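Long-range contacts in conserved protein (Geobacillus kaustophilus, PDB 2PCS), which is of unknown function but belongs to the CoxG family and, with its Bet v 1-like fold, probably binds a ligand: residues T14-L22 with L97-L107; I41-L50 with Y61-I70. One frame throughout, in Å; residues are numbered along the deposited sequence.

Contact 1: T14-L22 with L97-L107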
loop_
_atom_site.group_PDB
_atom_site.type_symbol
_atom_site.label_atom_id
_atom_site.label_comp_id
_atom_site.label_asym_id
_atom_site.label_seq_id
_atom_site.Cartn_x
_atom_site.Cartn_y
_atom_site.Cartn_z
ATOM N N THR A 14 7.046 17.996 -0.621
ATOM C CA THR A 14 8.277 17.695 0.114
ATOM C C THR A 14 8.161 16.377 0.876
ATOM O O THR A 14 7.053 15.824 1.041
ATOM C CB THR A 14 8.647 18.795 1.098
ATOM O OG1 THR A 14 7.617 18.904 2.095
ATOM C CG2 THR A 14 8.868 20.158 0.369
ATOM N N VAL A 15 9.307 15.888 1.348
ATOM C CA VAL A 15 9.367 14.613 2.048
ATOM C C VAL A 15 8.384 14.661 3.206
ATOM O O VAL A 15 7.611 13.739 3.407
ATOM C CB VAL A 15 10.773 14.302 2.565
ATOM C CG1 VAL A 15 10.735 13.143 3.585
ATOM C CG2 VAL A 15 11.716 13.968 1.397
ATOM N N GLU A 16 8.423 15.758 3.951
ATOM C CA GLU A 16 7.447 16.047 4.993
ATOM C C GLU A 16 6.000 16.110 4.500
ATOM O O GLU A 16 5.103 15.698 5.185
ATOM C CB GLU A 16 7.835 17.338 5.755
ATOM C CG GLU A 16 6.769 17.877 6.752
ATOM C CD GLU A 16 6.337 16.894 7.879
ATOM O OE1 GLU A 16 7.074 15.937 8.203
ATOM O OE2 GLU A 16 5.248 17.099 8.467
ATOM N N GLU A 17 5.754 16.635 3.319
ATOM C CA GLU A 17 4.357 16.706 2.868
ATOM C C GLU A 17 3.802 15.305 2.631
ATOM O O GLU A 17 2.651 15.025 2.989
ATOM C CB GLU A 17 4.206 17.611 1.634
ATOM C CG GLU A 17 4.265 19.106 2.032
ATOM C CD GLU A 17 4.836 20.058 0.949
ATOM O OE1 GLU A 17 5.476 19.586 -0.027
ATOM O OE2 GLU A 17 4.650 21.296 1.104
ATOM N N VAL A 18 4.653 14.432 2.079
ATOM C CA VAL A 18 4.323 13.052 1.738
ATOM C C VAL A 18 4.217 12.202 2.988
ATOM O O VAL A 18 3.219 11.523 3.188
ATOM C CB VAL A 18 5.375 12.468 0.752
ATOM C CG1 VAL A 18 5.092 11.005 0.417
ATOM C CG2 VAL A 18 5.407 13.354 -0.519
ATOM N N TRP A 19 5.222 12.284 3.855
ATOM C CA TRP A 19 5.206 11.534 5.110
ATOM C C TRP A 19 3.923 11.769 5.961
ATOM O O TRP A 19 3.332 10.803 6.493
ATOM C CB TRP A 19 6.460 11.819 5.916
ATOM C CG TRP A 19 6.496 11.094 7.196
ATOM C CD1 TRP A 19 6.010 11.530 8.424
ATOM C CD2 TRP A 19 7.043 9.789 7.415
ATOM N NE1 TRP A 19 6.230 10.557 9.376
ATOM C CE2 TRP A 19 6.867 9.487 8.790
ATOM C CE3 TRP A 19 7.659 8.840 6.581
ATOM C CZ2 TRP A 19 7.284 8.272 9.349
ATOM C CZ3 TRP A 19 8.115 7.663 7.148
ATOM C CH2 TRP A 19 7.914 7.376 8.516
ATOM N N SER A 20 3.479 13.010 6.067
ATOM C CA SER A 20 2.251 13.286 6.830
ATOM C C SER A 20 0.960 12.689 6.210
ATOM O O SER A 20 0.029 12.416 6.957
ATOM C CB SER A 20 2.040 14.787 7.064
ATOM O OG SER A 20 1.404 15.352 5.936
ATOM N N LYS A 21 0.910 12.501 4.878
ATOM C CA LYS A 21 -0.232 11.783 4.266
ATOM C C LYS A 21 -0.142 10.294 4.514
ATOM O O LYS A 21 -1.132 9.640 4.874
ATOM C CB LYS A 21 -0.382 12.048 2.765
ATOM C CG LYS A 21 -0.886 13.451 2.426
ATOM C CD LYS A 21 -2.156 13.855 3.173
ATOM C CE LYS A 21 -2.330 15.407 3.222
ATOM N NZ LYS A 21 -3.621 15.853 3.904
ATOM N N LEU A 22 1.065 9.763 4.351
ATOM C CA LEU A 22 1.281 8.353 4.494
ATOM C C LEU A 22 1.054 7.855 5.940
ATOM O O LEU A 22 0.819 6.663 6.168
ATOM C CB LEU A 22 2.685 8.019 4.002
ATOM C CG LEU A 22 2.977 8.118 2.508
ATOM C CD1 LEU A 22 4.443 7.938 2.285
ATOM C CD2 LEU A 22 2.164 7.078 1.683
ATOM N N LEU A 97 11.587 7.460 1.630
ATOM C CA LEU A 97 11.371 8.725 0.962
ATOM C C LEU A 97 12.743 9.419 0.737
ATOM O O LEU A 97 13.609 9.464 1.662
ATOM C CB LEU A 97 10.382 9.600 1.732
ATOM C CG LEU A 97 8.956 9.101 2.000
ATOM C CD1 LEU A 97 8.132 10.151 2.730
ATOM C CD2 LEU A 97 8.297 8.803 0.689
ATOM N N THR A 98 12.938 9.886 -0.494
ATOM C CA THR A 98 14.162 10.572 -0.900
ATOM C C THR A 98 13.864 11.894 -1.559
ATOM O O THR A 98 13.155 11.927 -2.550
ATOM C CB THR A 98 14.933 9.730 -1.870
ATOM O OG1 THR A 98 15.419 8.609 -1.152
ATOM C CG2 THR A 98 16.118 10.441 -2.387
ATOM N N PRO A 99 14.408 12.991 -1.020
ATOM C CA PRO A 99 14.170 14.280 -1.652
ATOM C C PRO A 99 14.999 14.276 -2.931
ATOM O O PRO A 99 16.188 13.884 -2.885
ATOM C CB PRO A 99 14.739 15.264 -0.649
ATOM C CG PRO A 99 15.799 14.466 0.071
ATOM C CD PRO A 99 15.324 13.089 0.125
ATOM N N ILE A 100 14.378 14.590 -4.070
ATOM C CA ILE A 100 15.174 14.711 -5.305
ATOM C C ILE A 100 15.507 16.188 -5.564
ATOM O O ILE A 100 16.465 16.519 -6.264
ATOM C CB ILE A 100 14.583 13.960 -6.527
ATOM C CG1 ILE A 100 13.131 14.346 -6.741
ATOM C CG2 ILE A 100 14.744 12.436 -6.330
ATOM C CD1 ILE A 100 12.221 13.095 -6.969
ATOM N N ASN A 101 14.735 17.060 -4.927
ATOM C CA ASN A 101 15.152 18.422 -4.751
ATOM C C ASN A 101 14.441 19.082 -3.583
ATOM O O ASN A 101 13.993 18.405 -2.653
ATOM C CB ASN A 101 14.929 19.211 -6.056
ATOM C CG ASN A 101 13.499 19.108 -6.578
ATOM O OD1 ASN A 101 12.532 19.380 -5.867
ATOM N ND2 ASN A 101 13.375 18.735 -7.838
ATOM N N ASP A 102 14.361 20.412 -3.661
ATOM C CA ASP A 102 13.540 21.250 -2.802
ATOM C C ASP A 102 12.002 20.983 -2.883
ATOM O O ASP A 102 11.337 21.030 -1.834
ATOM C CB ASP A 102 13.865 22.748 -3.059
ATOM C CG ASP A 102 15.063 23.274 -2.208
ATOM O OD1 ASP A 102 15.852 22.441 -1.666
ATOM O OD2 ASP A 102 15.216 24.529 -2.104
ATOM N N GLU A 103 11.466 20.697 -4.085
ATOM C CA GLU A 103 9.987 20.559 -4.341
ATOM C C GLU A 103 9.441 19.135 -4.574
ATOM O O GLU A 103 8.217 18.971 -4.715
ATOM C CB GLU A 103 9.551 21.350 -5.596
ATOM C CG GLU A 103 9.478 22.896 -5.458
ATOM C CD GLU A 103 8.867 23.614 -6.692
ATOM O OE1 GLU A 103 8.869 23.034 -7.804
ATOM O OE2 GLU A 103 8.388 24.771 -6.536
ATOM N N CYS A 104 10.331 18.134 -4.657
ATOM C CA CYS A 104 10.006 16.828 -5.246
ATOM C C CYS A 104 10.606 15.651 -4.467
ATOM O O CYS A 104 11.780 15.671 -4.063
ATOM C CB CYS A 104 10.499 16.800 -6.699
ATOM S SG CYS A 104 10.044 15.340 -7.734
ATOM N N THR A 105 9.792 14.615 -4.275
ATOM C CA THR A 105 10.183 13.462 -3.468
ATOM C C THR A 105 10.133 12.190 -4.279
ATOM O O THR A 105 9.197 11.932 -4.999
ATOM C CB THR A 105 9.266 13.368 -2.243
ATOM O OG1 THR A 105 9.701 14.329 -1.302
ATOM C CG2 THR A 105 9.268 11.985 -1.547
ATOM N N GLN A 106 11.140 11.373 -4.137
ATOM C CA GLN A 106 11.052 10.066 -4.691
ATOM C C GLN A 106 10.720 9.041 -3.577
ATOM O O GLN A 106 11.489 8.850 -2.621
ATOM C CB GLN A 106 12.367 9.736 -5.356
ATOM C CG GLN A 106 12.364 8.494 -6.094
ATOM C CD GLN A 106 13.750 7.889 -6.155
ATOM O OE1 GLN A 106 14.438 7.732 -5.129
ATOM N NE2 GLN A 106 14.164 7.512 -7.364
ATOM N N LEU A 107 9.588 8.370 -3.751
ATOM C CA LEU A 107 9.234 7.225 -2.942
ATOM C C LEU A 107 9.719 5.916 -3.607
ATOM O O LEU A 107 9.379 5.635 -4.737
ATOM C CB LEU A 107 7.717 7.209 -2.717
ATOM C CG LEU A 107 7.191 6.225 -1.677
ATOM C CD1 LEU A 107 5.910 6.727 -1.126
ATOM C CD2 LEU A 107 7.070 4.823 -2.257
#
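Helix 15-22 of this Bet v 1-like fold packs on the end of the hairpin formed by strands 87-99 and 104-116, and Val15 packs against Leu97. Their side chains slide past each other in opposite directions, with Val15 CG1 4.0 Å from Leu97 CB. Leu97 CD1 reaches the helix backbone and lies 3.7 Å from Val15 O. The same methyl sits at the edge of the Trp19 indole, near its plane. The other methyl, Leu97 CD2, meets Val18 CG1 at 3.9 Å. CG of Leu97 is anti to the carbonyl carbon (chi1 -59°), and from there the two methyls spread between Val15, Val18 and Trp19. The second branch of Val15 turns to the hairpin end, where CG2 lies 3.9 Å from Pro99 CB. Leu22 CD1 and Leu107 CD1 meet tip to tip at 3.9 Å. Leu22 also rests on Phe138 of the long C-terminal helix and lies close to a bound unidentified ligand.

No hydrogen bond joins the two segments. Thr105 OG1 comes within 3.4 Å of Val15 CG2, but its bond goes to Gly13 O, just before the N-cap. Thr14 is that N-cap: Glu17 N donates to Thr14 OG1 over 3.2 Å. The return bond to the Glu17 carboxylate is modelled too short to trust, but a capping box fits. At the hairpin end, Thr14 CG2 touches Asp102 O at 3.4 Å. In the helix-grip fold of Bet v 1-like proteins a curved sheet wraps round a long C-terminal helix, here 124-148, and short helices such as 15-22 close one end.

Contact 2: I41-L50 with Y61-I70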
loop_
_atom_site.group_PDB
_atom_site.type_symbol
_atom_site.label_atom_id
_atom_site.label_comp_id
_atom_site.label_asym_id
_atom_site.label_seq_id
_atom_site.Cartn_x
_atom_site.Cartn_y
_atom_site.Cartn_z
ATOM N N ILE A 41 -6.115 -1.013 16.317
ATOM C CA ILE A 41 -6.399 -2.120 17.204
ATOM C C ILE A 41 -5.178 -2.341 18.061
ATOM O O ILE A 41 -5.119 -3.254 18.880
ATOM C CB ILE A 41 -6.819 -3.420 16.415
ATOM C CG1 ILE A 41 -5.786 -3.757 15.339
ATOM C CG2 ILE A 41 -8.150 -3.205 15.747
ATOM C CD1 ILE A 41 -5.723 -5.235 14.966
ATOM N N GLY A 42 -4.201 -1.481 17.877
ATOM C CA GLY A 42 -2.905 -1.682 18.539
ATOM C C GLY A 42 -1.942 -0.568 18.201
ATOM O O GLY A 42 -2.298 0.386 17.500
ATOM N N GLU A 43 -0.723 -0.680 18.695
ATOM C CA GLU A 43 0.243 0.372 18.427
ATOM C C GLU A 43 0.772 0.228 16.993
ATOM O O GLU A 43 1.478 -0.756 16.659
ATOM C CB GLU A 43 1.396 0.407 19.456
ATOM C CG GLU A 43 2.356 1.574 19.196
ATOM C CD GLU A 43 3.663 1.531 19.997
ATOM O OE1 GLU A 43 3.851 0.646 20.890
ATOM O OE2 GLU A 43 4.510 2.428 19.718
ATOM N N ASP A 44 0.422 1.217 16.170
ATOM C CA ASP A 44 0.819 1.255 14.756
ATOM C C ASP A 44 0.260 0.023 13.992
ATOM O O ASP A 44 0.908 -0.525 13.100
ATOM C CB ASP A 44 2.346 1.393 14.672
ATOM C CG ASP A 44 2.847 2.729 15.322
ATOM O OD1 ASP A 44 2.199 3.789 15.091
ATOM O OD2 ASP A 44 3.884 2.725 16.037
ATOM N N LYS A 45 -0.942 -0.407 14.406
ATOM C CA LYS A 45 -1.571 -1.664 13.969
ATOM C C LYS A 45 -3.043 -1.409 13.720
ATOM O O LYS A 45 -3.760 -0.982 14.630
ATOM C CB LYS A 45 -1.409 -2.741 15.018
ATOM C CG LYS A 45 -1.769 -4.128 14.573
ATOM C CD LYS A 45 -1.458 -5.074 15.720
ATOM C CE LYS A 45 -1.578 -6.537 15.385
ATOM N NZ LYS A 45 -0.420 -7.289 15.989
ATOM N N TYR A 46 -3.477 -1.646 12.480
ATOM C CA TYR A 46 -4.854 -1.407 12.084
ATOM C C TYR A 46 -5.497 -2.670 11.544
ATOM O O TYR A 46 -4.813 -3.630 11.171
ATOM C CB TYR A 46 -4.953 -0.290 11.043
ATOM C CG TYR A 46 -4.209 0.925 11.474
ATOM C CD1 TYR A 46 -2.807 0.919 11.500
ATOM C CD2 TYR A 46 -4.883 2.067 11.891
ATOM C CE1 TYR A 46 -2.093 1.994 11.946
ATOM C CE2 TYR A 46 -4.166 3.185 12.329
ATOM C CZ TYR A 46 -2.760 3.132 12.351
ATOM O OH TYR A 46 -2.001 4.216 12.774
ATOM N N LYS A 47 -6.829 -2.624 11.526
ATOM C CA LYS A 47 -7.661 -3.641 10.958
ATOM C C LYS A 47 -8.400 -2.931 9.835
ATOM O O LYS A 47 -9.055 -1.900 10.024
ATOM C CB LYS A 47 -8.630 -4.230 11.986
ATOM C CG LYS A 47 -9.516 -5.400 11.463
ATOM C CD LYS A 47 -9.803 -6.392 12.569
ATOM C CE LYS A 47 -11.195 -7.049 12.460
ATOM N NZ LYS A 47 -11.129 -8.542 12.262
ATOM N N ALA A 48 -8.231 -3.475 8.647
ATOM C CA ALA A 48 -8.875 -2.933 7.492
ATOM C C ALA A 48 -9.964 -3.913 7.020
ATOM O O ALA A 48 -9.753 -5.133 6.969
ATOM C CB ALA A 48 -7.847 -2.663 6.423
ATOM N N ASP A 49 -11.145 -3.358 6.745
ATOM C CA ASP A 49 -12.263 -4.088 6.130
ATOM C C ASP A 49 -12.233 -3.763 4.623
ATOM O O ASP A 49 -12.568 -2.650 4.222
ATOM C CB ASP A 49 -13.593 -3.663 6.792
ATOM C CG ASP A 49 -14.860 -4.086 5.968
ATOM O OD1 ASP A 49 -14.877 -5.191 5.352
ATOM O OD2 ASP A 49 -15.851 -3.312 5.960
ATOM N N LEU A 50 -11.776 -4.706 3.806
ATOM C CA LEU A 50 -11.601 -4.425 2.362
ATOM C C LEU A 50 -12.679 -5.099 1.511
ATOM O O LEU A 50 -12.887 -6.315 1.583
ATOM C CB LEU A 50 -10.198 -4.839 1.872
ATOM C CG LEU A 50 -9.020 -4.201 2.603
ATOM C CD1 LEU A 50 -7.710 -4.915 2.331
ATOM C CD2 LEU A 50 -8.892 -2.762 2.274
ATOM N N TYR A 61 -12.253 -9.023 2.330
ATOM C CA TYR A 61 -11.047 -9.471 2.995
ATOM C C TYR A 61 -10.930 -8.665 4.220
ATOM O O TYR A 61 -11.324 -7.522 4.209
ATOM C CB TYR A 61 -9.820 -9.206 2.127
ATOM C CG TYR A 61 -9.810 -9.853 0.786
ATOM C CD1 TYR A 61 -9.129 -11.022 0.600
ATOM C CD2 TYR A 61 -10.495 -9.285 -0.307
ATOM C CE1 TYR A 61 -9.048 -11.624 -0.639
ATOM C CE2 TYR A 61 -10.448 -9.889 -1.576
ATOM C CZ TYR A 61 -9.689 -11.049 -1.732
ATOM O OH TYR A 61 -9.619 -11.699 -2.956
ATOM N N ASP A 62 -10.400 -9.276 5.265
ATOM C CA ASP A 62 -9.928 -8.545 6.446
ATOM C C ASP A 62 -8.414 -8.573 6.449
ATOM O O ASP A 62 -7.815 -9.591 6.111
ATOM C CB ASP A 62 -10.495 -9.135 7.739
ATOM C CG ASP A 62 -11.998 -8.894 7.855
ATOM O OD1 ASP A 62 -12.762 -9.868 7.990
ATOM O OD2 ASP A 62 -12.441 -7.728 7.740
ATOM N N ALA A 63 -7.806 -7.438 6.808
ATOM C CA ALA A 63 -6.369 -7.287 6.731
ATOM C C ALA A 63 -5.897 -6.709 8.014
ATOM O O ALA A 63 -6.489 -5.760 8.487
ATOM C CB ALA A 63 -5.986 -6.321 5.553
ATOM N N ILE A 64 -4.836 -7.282 8.577
ATOM C CA ILE A 64 -4.081 -6.624 9.634
ATOM C C ILE A 64 -2.872 -5.902 8.998
ATOM O O ILE A 64 -2.072 -6.504 8.291
ATOM C CB ILE A 64 -3.587 -7.594 10.771
ATOM C CG1 ILE A 64 -4.729 -8.447 11.394
ATOM C CG2 ILE A 64 -2.893 -6.806 11.858
ATOM C CD1 ILE A 64 -5.979 -7.671 11.766
ATOM N N ILE A 65 -2.764 -4.608 9.258
ATOM C CA ILE A 65 -1.669 -3.800 8.723
ATOM C C ILE A 65 -0.918 -3.212 9.894
ATOM O O ILE A 65 -1.507 -2.410 10.630
ATOM C CB ILE A 65 -2.222 -2.621 7.856
ATOM C CG1 ILE A 65 -3.191 -3.143 6.795
ATOM C CG2 ILE A 65 -1.087 -1.823 7.215
ATOM C CD1 ILE A 65 -3.965 -2.038 6.104
ATOM N N GLU A 66 0.346 -3.633 10.069
ATOM C CA GLU A 66 1.268 -3.066 11.063
ATOM C C GLU A 66 2.389 -2.197 10.445
ATOM O O GLU A 66 3.148 -2.669 9.615
ATOM C CB GLU A 66 1.893 -4.143 11.944
ATOM C CG GLU A 66 2.496 -3.508 13.224
ATOM C CD GLU A 66 3.248 -4.488 14.128
ATOM O OE1 GLU A 66 3.835 -4.041 15.181
ATOM O OE2 GLU A 66 3.264 -5.700 13.775
ATOM N N VAL A 67 2.460 -0.932 10.861
ATOM C CA VAL A 67 3.574 -0.029 10.529
ATOM C C VAL A 67 4.738 -0.206 11.529
ATOM O O VAL A 67 4.567 0.039 12.698
ATOM C CB VAL A 67 3.083 1.453 10.466
ATOM C CG1 VAL A 67 4.063 2.332 9.719
ATOM C CG2 VAL A 67 1.722 1.541 9.768
ATOM N N THR A 68 5.906 -0.677 11.089
ATOM C CA THR A 68 7.059 -0.846 11.973
ATOM C C THR A 68 8.342 -0.106 11.458
ATOM O O THR A 68 8.305 0.495 10.393
ATOM C CB THR A 68 7.366 -2.321 12.155
ATOM O OG1 THR A 68 7.886 -2.850 10.936
ATOM C CG2 THR A 68 6.118 -3.085 12.480
ATOM N N ASP A 69 9.440 -0.139 12.237
ATOM C CA ASP A 69 10.751 0.449 11.904
ATOM C C ASP A 69 10.571 1.889 11.442
ATOM O O ASP A 69 11.121 2.324 10.469
ATOM C CB ASP A 69 11.453 -0.434 10.844
ATOM C CG ASP A 69 12.971 -0.217 10.755
ATOM O OD1 ASP A 69 13.621 0.121 11.769
ATOM O OD2 ASP A 69 13.543 -0.417 9.651
ATOM N N ILE A 70 9.766 2.630 12.164
ATOM C CA ILE A 70 9.271 3.893 11.697
ATOM C C ILE A 70 10.299 4.960 11.924
ATOM O O ILE A 70 10.627 5.260 13.094
ATOM C CB ILE A 70 8.056 4.317 12.460
ATOM C CG1 ILE A 70 6.888 3.304 12.267
ATOM C CG2 ILE A 70 7.707 5.706 12.032
ATOM C CD1 ILE A 70 5.494 3.745 12.899
#
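Strands 45-50 and 61-68 run antiparallel as neighbours in a beta hairpin, their axes 4.7 Å apart at the closest and at 156° to each other. Three hydrogen-bonded pairs carry the ladder: Tyr46 with Ile65, Ala48 with Ala63 and Leu50 with Tyr61. The bond from Ala48 N to Ala63 O is nearly straight, 2.9 Å long with 176° at the hydrogen. A further bond, from Val67 N to Asp44 O, closes the end of the ladder at 2.8 Å.

Small and apolar side chains share the face of Ala48, Leu50, Ala63 and Ile65. Ala48 CB lies 3.9 Å from Ile65 CD1, and Leu50 CD1 reaches diagonally to Ala63 CB. Ile65 also lies close to a bound unidentified ligand, so this face is consistent with a pocket wall. The Tyr46 ring turns its edge to Ile65 O, which lies in the ring plane.

The face of Lys45, Lys47, Asp49, Asp62 and Glu66 is mostly charged, with Ile64 among them. Ile64 CG2 is anti to the backbone N, which brings this methyl beside the Lys45 chain, 3.8 Å from CE. Its CD1 goes the other way, to Lys47 CD and Ile41 CD1. Lys45 NZ and Glu66 OE2 have opposite charges but stay too far apart for a salt bridge. Asp49 OD1 and Asp62 OD2 are like charges 4.3 Å apart, a repulsion that nearby Lys47 probably eases.

At Asp44, an alanine would lack the carboxylate, which would probably open a gap beside Ile70 CD1 and leave that methyl freer to turn. Asp44 crosses Ile70 obliquely, with OD2 3.7 Å from CD1.

Contacts 1 and 2 lie about 23 Å apart, centre to centre, and both reach the same curved antiparallel sheet. Along the chain, contact 2 is nested inside the loop closed by contact 1: helix 15-22 comes first, the hairpin of strands 45-52 and 59-71 follows, and strands 87-99 and 104-116 come last. Strand 75-84 lies between strands 59-71 and 87-99 in the sheet. The two contacts still touch directly, where Trp19 CZ2 packs 3.7 Å from Ile70 CG2. Through Trp19, helix 15-22 touches both contacts. Each contact also has a side chain near a bound, unidentified ligand, consistent with both helping to line a ligand cavity.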